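Local coordinates for protein DNA endonuclease I-CeuI (Chlamydomonas eugametos, PDB 2EX5) that cuts double-stranded DNA as a homodimeric, magnesium-dependent LAGLIDADG homing endonuclease, recognising a degenerate site of 17-19 base pairs to promote intron mobility, at residues F58-A63 and F144-K149; K157-L162 and L179-Q184; Q184-K187 and N193-F196. The protein carries 1 engineered substitution. All coordinates share one frame; numbering follows the deposited sequence.

Contact 1 (F58-A63 and F144-K149); sequences FLEGEA and FSSPEK. With CA (calcium ion), chain E; nucleotides of chain B; nucleotides of chain A.
Glu60 carries this contact, its carboxylate reaching from helix 49-62 to Ser145 and Ser146. Glu60 CG stands anti to the backbone N and the chain then bends at chi2 (84°), which swings the carboxylate over to segment 144-149. Each oxygen takes a different serine donor. The Ser145 hydroxyl OG donates to Glu60 OE2 across 2.5 Å, so short that the exact value is doubtful. The amide Ser146 N meets Glu60 OE1 at 3.3 Å, nearly straight (164°), from the syn side but 32° out of the carboxylate plane. Two donors, if the hydroxyl bond is sound, would limit the turning of this buried group. Along its flank runs Lys149, whose CG lies 3.8 Å from Glu60 OE2, but its ammonium does not reach the carboxylate: Lys149 NZ and Glu60 OE2 are 5.6 Å apart. Phe54 of the second subunit packs against Glu60, and Lys95 of that subunit donates to Ser145 O, so the contact is part of the dimer interface. Next, Gly61 and Glu62 belong to the first magnesium site, occupied here by calcium. The Glu62 side chain sets out away from segment 144-149, and its OE1 binds the calcium ion at 2.4 Å together with phosphate oxygens of both DNA strands and Glu62 of the second subunit. Ala63, where the chain leaves the helix, is joined to the other segment through water: its carbonyl O accepts from a water at 2.6 Å, which accepts from Lys149 NZ at 2.9 Å. Ser146 is the N-cap of helix 147-164, its OG receiving a weak bond from Lys149 N. A helix that runs along the subunit interface and delivers an acidic side chain to the metal at its C-terminal end is the hallmark of the LAGLIDADG motif.

Contact 2 (K157-L162 and L179-Q184); sequences KALLEL and LPIWDQ
Ile181 points at helix 147-164 and meets Leu159 tip to tip, in a helical hairpin whose arms, helices 147-164 and 171-185, run antiparallel. The evidence is direct: the local axes approach to 10.4 Å, with 156° between their directions. CG2 of Ile181 is anti to the backbone N while CG1 is anti to the carbonyl carbon (chi1 -67°), and this puts both branches against Leu159, with CD1 also near Ala158 and Leu162. CG2 faces the isopropyl end of Leu159, with Leu159 CG at 4.1 Å from Ile181 CG2. Leu159 CD2 is modelled too near that same methyl, so its placement is doubtful. The longer branch ends in Ile181 CD1, which lies 4.1 Å from Leu159 CD1 and also meets the end of Leu162, although the position of Leu162 CD2 is uncertain as well. Leu159 and Trp182 also both rest on Ile67 of strand 63-71, which places the hairpin on the saddle-like sheet of the fold. Lys157, on the same helix as Leu159, forms a salt bridge with Glu138 of helix 126-141. At the rim, Ala158 CB sits 4.3 Å from Ile181 CD1.

Contact 3 (Q184-K187 and N193-F196); sequences QMRK and NEGF. With nucleotides of chain B.
Arg186, in the chain that follows helix 171-185, reaches Glu194 and Phe196, and its contacts can be traced atom by atom. CB stands near the DNA backbone, 4.2 Å from OP1 of DC18 of chain B. CG lies beside the backbone N, and the chain runs on until it bends at chi3 (71°), which turns the guanidinium to the 193-196 segment. There NH1 donates to Phe196 O at 2.7 Å, the oxygen lying at the edge of the group, near its plane, although the bond is well short of straight (139°). NH2 adds a weak bond to the same carbonyl, Phe196 O, at 3.1 Å. Both bonds converge on a backbone oxygen of the loop linking helices 171-185 and 199-206, which carries the DNA-contacting region 187-195. NH2 also forms a salt bridge with Glu194 OE1 at 3.0 Å, its hydrogen bond weak and the guanidinium and carboxylate planes 60° apart. That same OE1 accepts from Gly190 N, while Glu194 CB lies in the guanidinium plane, 3.6 Å from Arg186 NH2. A leucine in place of Arg186 would probably leave Phe196 O without these two donors, Glu194 without its charge partner, and the 193-196 segment freer to shift at the DNA. Flanking the arginine, backbone amides grip phosphates: Lys187 N donates to DC18 OP1 at 2.8 Å, and Gly195 N to DC19 OP1 at 2.9 Å, both of chain B.

How the contacts relate
Contacts 1 and 2 share helix 147-164, with centres 19 Å apart and nearest atoms about 7 Å apart, so the helix rather than any touch relates them. Contact 2 passes straight into contact 3: they share Gln184, their centres are 13 Å apart, and Trp182 CH2 packs on Phe196 CB at 4.0 Å. Contacts 1 and 3, 20 Å apart at their centres, meet where Glu148 OE2 approaches Lys187 CE at 3.3 Å. One DNA strand spans both: DG15 and DG16 of chain B lie at the metal site of contact 1, DA17 to DC19 at contact 3. Contact 2 keeps its Leu159 side chain about 12 Å from a calcium ion, though its nearest atom is about 5 Å from the DNA.

Contact 1 (F58-A63 and F144-K149)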
loop_
_atom_site.group_PDB
_atom_site.type_symbol
_atom_site.label_atom_id
_atom_site.label_comp_id
_atom_site.label_asym_id
_atom_site.label_seq_id
_atom_site.Cartn_x
_atom_site.Cartn_y
_atom_site.Cartn_z
ATOM N N PHE C 58 4.128 5.535 -2.812
ATOM C CA PHE C 58 4.186 4.555 -1.722
ATOM C C PHE C 58 3.295 4.992 -0.517
ATOM O O PHE C 58 2.689 4.174 0.126
ATOM C CB PHE C 58 5.627 4.503 -1.286
ATOM C CG PHE C 58 5.880 3.543 -0.222
ATOM C CD1 PHE C 58 5.903 2.203 -0.500
ATOM C CD2 PHE C 58 6.120 3.963 1.072
ATOM C CE1 PHE C 58 6.183 1.329 0.471
ATOM C CE2 PHE C 58 6.336 3.058 2.060
ATOM C CZ PHE C 58 6.353 1.760 1.741
ATOM N N LEU C 59 3.343 6.290 -0.194
ATOM C CA LEU C 59 2.672 6.858 0.916
ATOM C C LEU C 59 1.155 6.920 0.696
ATOM O O LEU C 59 0.379 6.800 1.687
ATOM C CB LEU C 59 3.176 8.291 1.137
ATOM C CG LEU C 59 4.597 8.626 1.627
ATOM C CD1 LEU C 59 4.570 10.152 2.008
ATOM C CD2 LEU C 59 4.964 7.717 2.785
ATOM N N GLU C 60 0.745 7.165 -0.554
ATOM C CA GLU C 60 -0.656 7.028 -0.949
ATOM C C GLU C 60 -1.159 5.628 -0.590
ATOM O O GLU C 60 -2.257 5.483 -0.166
ATOM C CB GLU C 60 -0.870 7.354 -2.427
ATOM C CG GLU C 60 -2.210 7.093 -3.023
ATOM C CD GLU C 60 -3.177 8.217 -2.791
ATOM O OE1 GLU C 60 -4.355 8.036 -3.260
ATOM O OE2 GLU C 60 -2.772 9.235 -2.113
ATOM N N GLY C 61 -0.266 4.642 -0.740
ATOM C CA GLY C 61 -0.466 3.267 -0.396
ATOM C C GLY C 61 -0.414 2.896 1.070
ATOM O O GLY C 61 -1.270 2.145 1.477
ATOM N N GLU C 62 0.581 3.358 1.844
ATOM C CA GLU C 62 0.976 2.694 3.080
ATOM C C GLU C 62 0.998 3.649 4.307
ATOM O O GLU C 62 1.286 3.229 5.431
ATOM C CB GLU C 62 2.390 2.108 2.906
ATOM C CG GLU C 62 2.649 1.176 1.712
ATOM C CD GLU C 62 2.237 -0.221 1.982
ATOM O OE1 GLU C 62 1.136 -0.368 2.499
ATOM O OE2 GLU C 62 2.997 -1.191 1.732
ATOM N N ALA C 63 0.828 4.944 4.050
ATOM C CA ALA C 63 0.979 6.007 5.065
ATOM C C ALA C 63 -0.419 6.407 5.541
ATOM O O ALA C 63 -1.426 6.104 4.903
ATOM C CB ALA C 63 1.660 7.211 4.422
ATOM N N PHE C 144 -1.597 13.374 -7.749
ATOM C CA PHE C 144 -1.993 12.035 -8.184
ATOM C C PHE C 144 -2.898 11.344 -7.169
ATOM O O PHE C 144 -3.262 10.191 -7.325
ATOM C CB PHE C 144 -0.722 11.198 -8.441
ATOM C CG PHE C 144 0.429 11.975 -9.060
ATOM C CD1 PHE C 144 0.512 12.182 -10.444
ATOM C CD2 PHE C 144 1.417 12.516 -8.274
ATOM C CE1 PHE C 144 1.615 12.864 -11.041
ATOM C CE2 PHE C 144 2.515 13.222 -8.861
ATOM C CZ PHE C 144 2.605 13.348 -10.242
ATOM N N SER C 145 -3.270 12.022 -6.109
ATOM C CA SER C 145 -3.992 11.398 -5.064
ATOM C C SER C 145 -5.515 11.329 -5.308
ATOM O O SER C 145 -6.078 12.080 -6.101
ATOM C CB SER C 145 -3.697 12.166 -3.763
ATOM O OG SER C 145 -3.922 11.359 -2.641
ATOM N N SER C 146 -6.166 10.403 -4.611
ATOM C CA SER C 146 -7.652 10.247 -4.651
ATOM C C SER C 146 -8.291 11.421 -3.964
ATOM O O SER C 146 -7.682 12.033 -3.098
ATOM C CB SER C 146 -8.120 8.916 -3.978
ATOM O OG SER C 146 -8.002 9.039 -2.558
ATOM N N PRO C 147 -9.511 11.808 -4.394
ATOM C CA PRO C 147 -10.223 12.815 -3.639
ATOM C C PRO C 147 -10.236 12.705 -2.120
ATOM O O PRO C 147 -10.049 13.711 -1.464
ATOM C CB PRO C 147 -11.661 12.750 -4.249
ATOM C CG PRO C 147 -11.342 12.520 -5.771
ATOM C CD PRO C 147 -10.209 11.467 -5.659
ATOM N N GLU C 148 -10.571 11.544 -1.548
ATOM C CA GLU C 148 -10.527 11.370 -0.094
ATOM C C GLU C 148 -9.195 11.749 0.512
ATOM O O GLU C 148 -9.169 12.324 1.552
ATOM C CB GLU C 148 -10.790 9.914 0.277
ATOM C CG GLU C 148 -11.159 9.846 1.721
ATOM C CD GLU C 148 -11.128 8.488 2.282
ATOM O OE1 GLU C 148 -10.970 7.520 1.471
ATOM O OE2 GLU C 148 -11.275 8.379 3.537
ATOM N N LYS C 149 -8.094 11.363 -0.112
ATOM C CA LYS C 149 -6.789 11.454 0.599
ATOM C C LYS C 149 -6.388 12.909 0.563
ATOM O O LYS C 149 -5.919 13.393 1.541
ATOM C CB LYS C 149 -5.673 10.528 -0.016
ATOM C CG LYS C 149 -5.276 9.211 0.707
ATOM C CD LYS C 149 -6.391 8.353 1.132
ATOM C CE LYS C 149 -6.027 7.522 2.382
ATOM N NZ LYS C 149 -5.188 6.348 2.081
HETATM CA CA CA E . -0.882 -1.027 1.414
ATOM P P DG B 16 -2.507 -0.427 4.146
ATOM O OP1 DG B 16 -3.739 -0.729 4.868
ATOM O OP2 DG B 16 -2.600 -0.378 2.665
ATOM O "O5'" DG B 16 -1.738 0.862 4.764
ATOM C "C5'" DG B 16 -2.200 2.121 5.175
ATOM C "C4'" DG B 16 -3.397 1.989 6.181
ATOM O "O4'" DG B 16 -3.369 1.016 7.280
ATOM C "C3'" DG B 16 -3.694 3.237 6.892
ATOM O "O3'" DG B 16 -5.164 3.408 6.528
ATOM C "C2'" DG B 16 -3.278 2.945 8.343
ATOM C "C1'" DG B 16 -3.729 1.511 8.538
ATOM N N9 DG B 16 -2.982 0.772 9.632
ATOM C C8 DG B 16 -1.605 0.681 9.796
ATOM N N7 DG B 16 -1.217 0.066 10.860
ATOM C C5 DG B 16 -2.415 -0.336 11.453
ATOM C C6 DG B 16 -2.654 -1.112 12.608
ATOM O O6 DG B 16 -1.738 -1.544 13.352
ATOM N N1 DG B 16 -4.036 -1.294 12.936
ATOM C C2 DG B 16 -5.038 -0.742 12.128
ATOM N N2 DG B 16 -6.356 -0.917 12.344
ATOM N N3 DG B 16 -4.772 -0.121 11.020
ATOM C C4 DG B 16 -3.474 0.079 10.736
ATOM P P DG B 15 3.074 -4.704 4.570
ATOM O OP1 DG B 15 2.474 -4.321 3.225
ATOM O OP2 DG B 15 4.536 -4.935 4.692
ATOM O "O5'" DG B 15 2.719 -3.345 5.378
ATOM C "C5'" DG B 15 1.611 -2.930 6.113
ATOM C "C4'" DG B 15 0.282 -2.852 5.410
ATOM O "O4'" DG B 15 -0.352 -3.672 6.388
ATOM C "C3'" DG B 15 -0.381 -1.454 5.422
ATOM O "O3'" DG B 15 -1.390 -1.572 4.473
ATOM C "C2'" DG B 15 -0.774 -1.336 6.846
ATOM C "C1'" DG B 15 -1.172 -2.798 7.088
ATOM N N9 DG B 15 -1.222 -3.306 8.440
ATOM C C8 DG B 15 -0.162 -3.746 9.211
ATOM N N7 DG B 15 -0.507 -4.139 10.384
ATOM C C5 DG B 15 -1.919 -3.988 10.367
ATOM C C6 DG B 15 -2.824 -4.291 11.355
ATOM O O6 DG B 15 -2.496 -4.788 12.399
ATOM N N1 DG B 15 -4.165 -4.052 11.093
ATOM C C2 DG B 15 -4.551 -3.533 9.896
ATOM N N2 DG B 15 -5.867 -3.413 9.785
ATOM N N3 DG B 15 -3.716 -3.234 8.868
ATOM C C4 DG B 15 -2.395 -3.487 9.192
ATOM P P DG A 16 -1.432 -4.190 1.125
ATOM O OP1 DG A 16 -1.612 -5.321 2.058
ATOM O OP2 DG A 16 -0.254 -3.171 1.361
ATOM O "O5'" DG A 16 -1.580 -4.622 -0.437
ATOM C "C5'" DG A 16 -0.844 -5.680 -1.219
ATOM C "C4'" DG A 16 -0.937 -7.135 -0.654
ATOM O "O4'" DG A 16 -2.252 -7.495 -0.173
ATOM C "C3'" DG A 16 -0.500 -8.338 -1.534
ATOM O "O3'" DG A 16 0.439 -9.027 -0.736
ATOM C "C2'" DG A 16 -1.776 -9.190 -1.795
ATOM C "C1'" DG A 16 -2.562 -8.853 -0.549
ATOM N N9 DG A 16 -3.964 -9.026 -0.842
ATOM C C8 DG A 16 -4.733 -8.232 -1.648
ATOM N N7 DG A 16 -5.959 -8.639 -1.747
ATOM C C5 DG A 16 -5.999 -9.774 -0.956
ATOM C C6 DG A 16 -7.053 -10.668 -0.687
ATOM O O6 DG A 16 -8.246 -10.642 -1.095
ATOM N N1 DG A 16 -6.632 -11.704 0.138
ATOM C C2 DG A 16 -5.411 -11.918 0.626
ATOM N N2 DG A 16 -5.258 -13.030 1.382
ATOM N N3 DG A 16 -4.410 -11.080 0.400
ATOM C C4 DG A 16 -4.770 -10.043 -0.411
HETATM O O HOH W 1 -3.240 7.623 3.776
#

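Contact 2 (K157-L162 and L179-Q184)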
loop_
_atom_site.group_PDB
_atom_site.type_symbol
_atom_site.label_atom_id
_atom_site.label_comp_id
_atom_site.label_asym_id
_atom_site.label_seq_id
_atom_site.Cartn_x
_atom_site.Cartn_y
_atom_site.Cartn_z
ATOM N N LYS C 157 -3.974 19.592 7.743
ATOM C CA LYS C 157 -3.323 20.926 7.714
ATOM C C LYS C 157 -4.179 21.979 8.437
ATOM O O LYS C 157 -3.627 22.892 9.114
ATOM C CB LYS C 157 -3.034 21.342 6.259
ATOM C CG LYS C 157 -2.321 22.722 6.106
ATOM C CD LYS C 157 -2.296 23.090 4.584
ATOM C CE LYS C 157 -1.309 24.245 4.251
ATOM N NZ LYS C 157 -1.053 24.428 2.665
ATOM N N ALA C 158 -5.514 21.874 8.312
ATOM C CA ALA C 158 -6.442 22.869 8.969
ATOM C C ALA C 158 -6.313 22.752 10.468
ATOM O O ALA C 158 -6.268 23.736 11.158
ATOM C CB ALA C 158 -7.920 22.596 8.529
ATOM N N LEU C 159 -6.164 21.540 10.967
ATOM C CA LEU C 159 -5.988 21.267 12.421
ATOM C C LEU C 159 -4.724 21.787 12.932
ATOM O O LEU C 159 -4.689 22.360 13.991
ATOM C CB LEU C 159 -5.894 19.779 12.743
ATOM C CG LEU C 159 -7.164 19.068 13.122
ATOM C CD1 LEU C 159 -8.024 19.870 14.174
ATOM C CD2 LEU C 159 -7.822 18.763 11.864
ATOM N N LEU C 160 -3.659 21.551 12.179
ATOM C CA LEU C 160 -2.334 22.002 12.599
ATOM C C LEU C 160 -2.348 23.537 12.767
ATOM O O LEU C 160 -1.697 24.054 13.696
ATOM C CB LEU C 160 -1.232 21.507 11.628
ATOM C CG LEU C 160 -0.344 20.216 11.735
ATOM C CD1 LEU C 160 -0.641 19.211 12.720
ATOM C CD2 LEU C 160 -0.024 19.552 10.400
ATOM N N GLU C 161 -3.113 24.257 11.921
ATOM C CA GLU C 161 -3.112 25.758 11.953
ATOM C C GLU C 161 -3.931 26.228 13.098
ATOM O O GLU C 161 -3.564 27.171 13.733
ATOM C CB GLU C 161 -3.596 26.397 10.633
ATOM C CG GLU C 161 -2.867 25.842 9.366
ATOM C CD GLU C 161 -3.286 26.532 7.981
ATOM O OE1 GLU C 161 -3.970 27.615 8.025
ATOM O OE2 GLU C 161 -2.899 26.007 6.873
ATOM N N LEU C 162 -5.073 25.591 13.354
ATOM C CA LEU C 162 -5.847 25.774 14.592
ATOM C C LEU C 162 -4.991 25.625 15.864
ATOM O O LEU C 162 -5.047 26.459 16.742
ATOM C CB LEU C 162 -7.013 24.746 14.655
ATOM C CG LEU C 162 -8.418 24.995 14.040
ATOM C CD1 LEU C 162 -9.013 26.416 14.283
ATOM C CD2 LEU C 162 -8.548 24.599 12.582
ATOM N N LEU C 179 -13.124 19.615 16.954
ATOM C CA LEU C 179 -13.741 18.306 17.093
ATOM C C LEU C 179 -14.479 17.853 15.826
ATOM O O LEU C 179 -14.385 16.657 15.416
ATOM C CB LEU C 179 -14.662 18.301 18.333
ATOM C CG LEU C 179 -14.273 17.616 19.640
ATOM C CD1 LEU C 179 -12.812 17.070 19.676
ATOM C CD2 LEU C 179 -14.645 18.395 20.921
ATOM N N PRO C 180 -15.186 18.794 15.153
ATOM C CA PRO C 180 -15.835 18.410 13.889
ATOM C C PRO C 180 -14.876 17.984 12.807
ATOM O O PRO C 180 -15.216 17.148 12.036
ATOM C CB PRO C 180 -16.573 19.704 13.451
ATOM C CG PRO C 180 -16.854 20.454 14.701
ATOM C CD PRO C 180 -15.532 20.202 15.524
ATOM N N ILE C 181 -13.700 18.576 12.692
ATOM C CA ILE C 181 -12.713 18.010 11.720
ATOM C C ILE C 181 -12.265 16.615 12.141
ATOM O O ILE C 181 -12.202 15.707 11.300
ATOM C CB ILE C 181 -11.431 18.911 11.606
ATOM C CG1 ILE C 181 -11.762 20.258 10.962
ATOM C CG2 ILE C 181 -10.399 18.180 10.842
ATOM C CD1 ILE C 181 -10.777 21.361 11.463
ATOM N N TRP C 182 -11.904 16.442 13.415
ATOM C CA TRP C 182 -11.610 15.082 13.924
ATOM C C TRP C 182 -12.633 14.038 13.548
ATOM O O TRP C 182 -12.318 12.960 13.066
ATOM C CB TRP C 182 -11.450 15.101 15.451
ATOM C CG TRP C 182 -11.717 13.737 16.127
ATOM C CD1 TRP C 182 -10.889 12.680 16.174
ATOM C CD2 TRP C 182 -12.859 13.381 16.916
ATOM N NE1 TRP C 182 -11.478 11.619 16.830
ATOM C CE2 TRP C 182 -12.657 12.071 17.383
ATOM C CE3 TRP C 182 -14.043 14.053 17.275
ATOM C CZ2 TRP C 182 -13.632 11.382 18.174
ATOM C CZ3 TRP C 182 -14.980 13.380 18.096
ATOM C CH2 TRP C 182 -14.772 12.070 18.521
ATOM N N ASP C 183 -13.905 14.379 13.828
ATOM C CA ASP C 183 -15.068 13.516 13.575
ATOM C C ASP C 183 -15.168 13.120 12.096
ATOM O O ASP C 183 -15.377 11.986 11.793
ATOM C CB ASP C 183 -16.380 14.322 13.924
ATOM C CG ASP C 183 -17.641 13.549 13.553
ATOM O OD1 ASP C 183 -17.775 12.418 14.040
ATOM O OD2 ASP C 183 -18.453 14.066 12.759
ATOM N N GLN C 184 -15.056 14.087 11.180
ATOM C CA GLN C 184 -15.110 13.847 9.677
ATOM C C GLN C 184 -13.933 12.968 9.205
ATOM O O GLN C 184 -14.058 12.157 8.264
ATOM C CB GLN C 184 -15.031 15.218 8.966
ATOM C CG GLN C 184 -16.314 16.031 8.965
ATOM C CD GLN C 184 -16.141 17.569 8.960
ATOM O OE1 GLN C 184 -16.910 18.293 9.641
ATOM N NE2 GLN C 184 -15.178 18.080 8.167
#

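Contact 3 (Q184-K187 and N193-F196)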
loop_
_atom_site.group_PDB
_atom_site.type_symbol
_atom_site.label_atom_id
_atom_site.label_comp_id
_atom_site.label_asym_id
_atom_site.label_seq_id
_atom_site.Cartn_x
_atom_site.Cartn_y
_atom_site.Cartn_z
ATOM N N GLN C 184 -15.056 14.087 11.180
ATOM C CA GLN C 184 -15.110 13.847 9.677
ATOM C C GLN C 184 -13.933 12.968 9.205
ATOM O O GLN C 184 -14.058 12.157 8.264
ATOM C CB GLN C 184 -15.031 15.218 8.966
ATOM C CG GLN C 184 -16.314 16.031 8.965
ATOM C CD GLN C 184 -16.141 17.569 8.960
ATOM O OE1 GLN C 184 -16.910 18.293 9.641
ATOM N NE2 GLN C 184 -15.178 18.080 8.167
ATOM N N MET C 185 -12.782 13.069 9.865
ATOM C CA MET C 185 -11.632 12.201 9.437
ATOM C C MET C 185 -11.574 10.832 10.066
ATOM O O MET C 185 -10.651 9.991 9.722
ATOM C CB MET C 185 -10.313 12.886 9.691
ATOM C CG MET C 185 -10.269 14.295 9.154
ATOM S SD MET C 185 -8.697 15.006 9.576
ATOM C CE MET C 185 -7.638 13.903 8.539
ATOM N N ARG C 186 -12.544 10.540 10.963
ATOM C CA ARG C 186 -12.492 9.207 11.589
ATOM C C ARG C 186 -12.598 8.042 10.662
ATOM O O ARG C 186 -13.360 8.048 9.721
ATOM C CB ARG C 186 -13.476 9.039 12.729
ATOM C CG ARG C 186 -13.275 9.994 13.842
ATOM C CD ARG C 186 -14.317 9.703 14.908
ATOM N NE ARG C 186 -14.059 8.442 15.608
ATOM C CZ ARG C 186 -14.730 8.064 16.675
ATOM N NH1 ARG C 186 -15.791 8.808 17.123
ATOM N NH2 ARG C 186 -14.377 6.933 17.261
ATOM N N LYS C 187 -11.870 6.975 10.917
ATOM C CA LYS C 187 -11.981 5.790 10.059
ATOM C C LYS C 187 -12.366 4.558 10.883
ATOM O O LYS C 187 -12.764 3.505 10.313
ATOM C CB LYS C 187 -10.590 5.498 9.531
ATOM C CG LYS C 187 -10.401 5.521 8.094
ATOM C CD LYS C 187 -10.519 6.821 7.537
ATOM C CE LYS C 187 -11.371 6.703 6.345
ATOM N NZ LYS C 187 -11.269 5.360 5.788
ATOM N N ASN C 193 -12.110 -0.110 21.128
ATOM C CA ASN C 193 -11.150 0.814 21.827
ATOM C C ASN C 193 -11.355 2.361 21.692
ATOM O O ASN C 193 -10.597 3.155 22.292
ATOM C CB ASN C 193 -9.669 0.412 21.593
ATOM C CG ASN C 193 -9.168 0.682 20.152
ATOM O OD1 ASN C 193 -7.930 0.866 19.909
ATOM N ND2 ASN C 193 -10.106 0.698 19.185
ATOM N N GLU C 194 -12.381 2.788 20.953
ATOM C CA GLU C 194 -12.543 4.181 20.586
ATOM C C GLU C 194 -12.628 5.019 21.842
ATOM O O GLU C 194 -13.109 4.541 22.864
ATOM C CB GLU C 194 -13.786 4.376 19.700
ATOM C CG GLU C 194 -15.141 4.117 20.480
ATOM C CD GLU C 194 -16.314 4.196 19.524
ATOM O OE1 GLU C 194 -16.150 4.767 18.408
ATOM O OE2 GLU C 194 -17.384 3.621 19.849
ATOM N N GLY C 195 -12.064 6.240 21.798
ATOM C CA GLY C 195 -12.051 7.073 22.964
ATOM C C GLY C 195 -13.460 7.726 23.114
ATOM O O GLY C 195 -13.917 7.855 24.251
ATOM N N PHE C 196 -14.072 8.200 21.994
ATOM C CA PHE C 196 -15.493 8.705 21.947
ATOM C C PHE C 196 -16.380 8.041 20.888
ATOM O O PHE C 196 -15.970 7.867 19.689
ATOM C CB PHE C 196 -15.629 10.240 21.917
ATOM C CG PHE C 196 -14.932 10.903 23.082
ATOM C CD1 PHE C 196 -13.550 11.234 23.015
ATOM C CD2 PHE C 196 -15.615 11.148 24.284
ATOM C CE1 PHE C 196 -12.901 11.785 24.063
ATOM C CE2 PHE C 196 -14.953 11.716 25.398
ATOM C CZ PHE C 196 -13.568 12.037 25.302
ATOM P P DC B 19 -9.144 6.808 19.126
ATOM O OP1 DC B 19 -10.604 6.556 19.339
ATOM O OP2 DC B 19 -8.835 8.289 19.019
ATOM O "O5'" DC B 19 -8.290 6.106 20.225
ATOM C "C5'" DC B 19 -8.366 4.707 20.378
ATOM C "C4'" DC B 19 -7.664 4.381 21.699
ATOM O "O4'" DC B 19 -6.242 4.248 21.412
ATOM C "C3'" DC B 19 -7.739 5.464 22.753
ATOM O "O3'" DC B 19 -8.102 4.729 23.942
ATOM C "C2'" DC B 19 -6.313 6.094 22.794
ATOM C "C1'" DC B 19 -5.401 4.977 22.250
ATOM N N1 DC B 19 -4.228 5.415 21.322
ATOM C C2 DC B 19 -2.960 5.009 21.645
ATOM O O2 DC B 19 -2.795 4.354 22.706
ATOM N N3 DC B 19 -1.913 5.420 20.859
ATOM C C4 DC B 19 -2.059 6.186 19.797
ATOM N N4 DC B 19 -0.943 6.483 19.095
ATOM C C5 DC B 19 -3.359 6.604 19.429
ATOM C C6 DC B 19 -4.381 6.213 20.220
ATOM P P DC B 18 -8.581 6.984 12.441
ATOM O OP1 DC B 18 -9.956 6.831 12.939
ATOM O OP2 DC B 18 -8.330 7.910 11.332
ATOM O "O5'" DC B 18 -7.595 7.561 13.550
ATOM C "C5'" DC B 18 -7.632 7.555 15.020
ATOM C "C4'" DC B 18 -7.672 6.153 15.636
ATOM O "O4'" DC B 18 -6.524 5.397 15.204
ATOM C "C3'" DC B 18 -7.561 6.101 17.155
ATOM O "O3'" DC B 18 -8.882 6.171 17.689
ATOM C "C2'" DC B 18 -6.849 4.771 17.507
ATOM C "C1'" DC B 18 -5.996 4.617 16.264
ATOM N N1 DC B 18 -4.441 4.848 16.276
ATOM C C2 DC B 18 -3.717 3.954 17.038
ATOM O O2 DC B 18 -4.436 3.203 17.664
ATOM N N3 DC B 18 -2.327 3.968 17.087
ATOM C C4 DC B 18 -1.702 4.858 16.324
ATOM N N4 DC B 18 -0.369 4.844 16.423
ATOM C C5 DC B 18 -2.405 5.819 15.525
ATOM C C6 DC B 18 -3.791 5.803 15.521
ATOM P P DA B 17 -5.761 4.742 6.946
ATOM O OP1 DA B 17 -7.012 4.822 6.177
ATOM O OP2 DA B 17 -4.748 5.842 6.877
ATOM O "O5'" DA B 17 -6.044 4.634 8.535
ATOM C "C5'" DA B 17 -7.100 3.694 9.057
ATOM C "C4'" DA B 17 -7.207 3.890 10.569
ATOM O "O4'" DA B 17 -6.012 3.228 11.123
ATOM C "C3'" DA B 17 -7.080 5.320 11.008
ATOM O "O3'" DA B 17 -8.136 5.559 11.893
ATOM C "C2'" DA B 17 -5.672 5.340 11.728
ATOM C "C1'" DA B 17 -5.514 3.916 12.204
ATOM N N9 DA B 17 -4.167 3.443 12.650
ATOM C C8 DA B 17 -2.876 3.816 12.220
ATOM N N7 DA B 17 -1.928 3.189 12.851
ATOM C C5 DA B 17 -2.597 2.377 13.803
ATOM C C6 DA B 17 -2.181 1.469 14.826
ATOM N N6 DA B 17 -0.917 1.180 15.165
ATOM N N1 DA B 17 -3.143 0.832 15.551
ATOM C C2 DA B 17 -4.454 1.091 15.295
ATOM N N3 DA B 17 -4.990 1.894 14.336
ATOM C C4 DA B 17 -3.983 2.523 13.645
#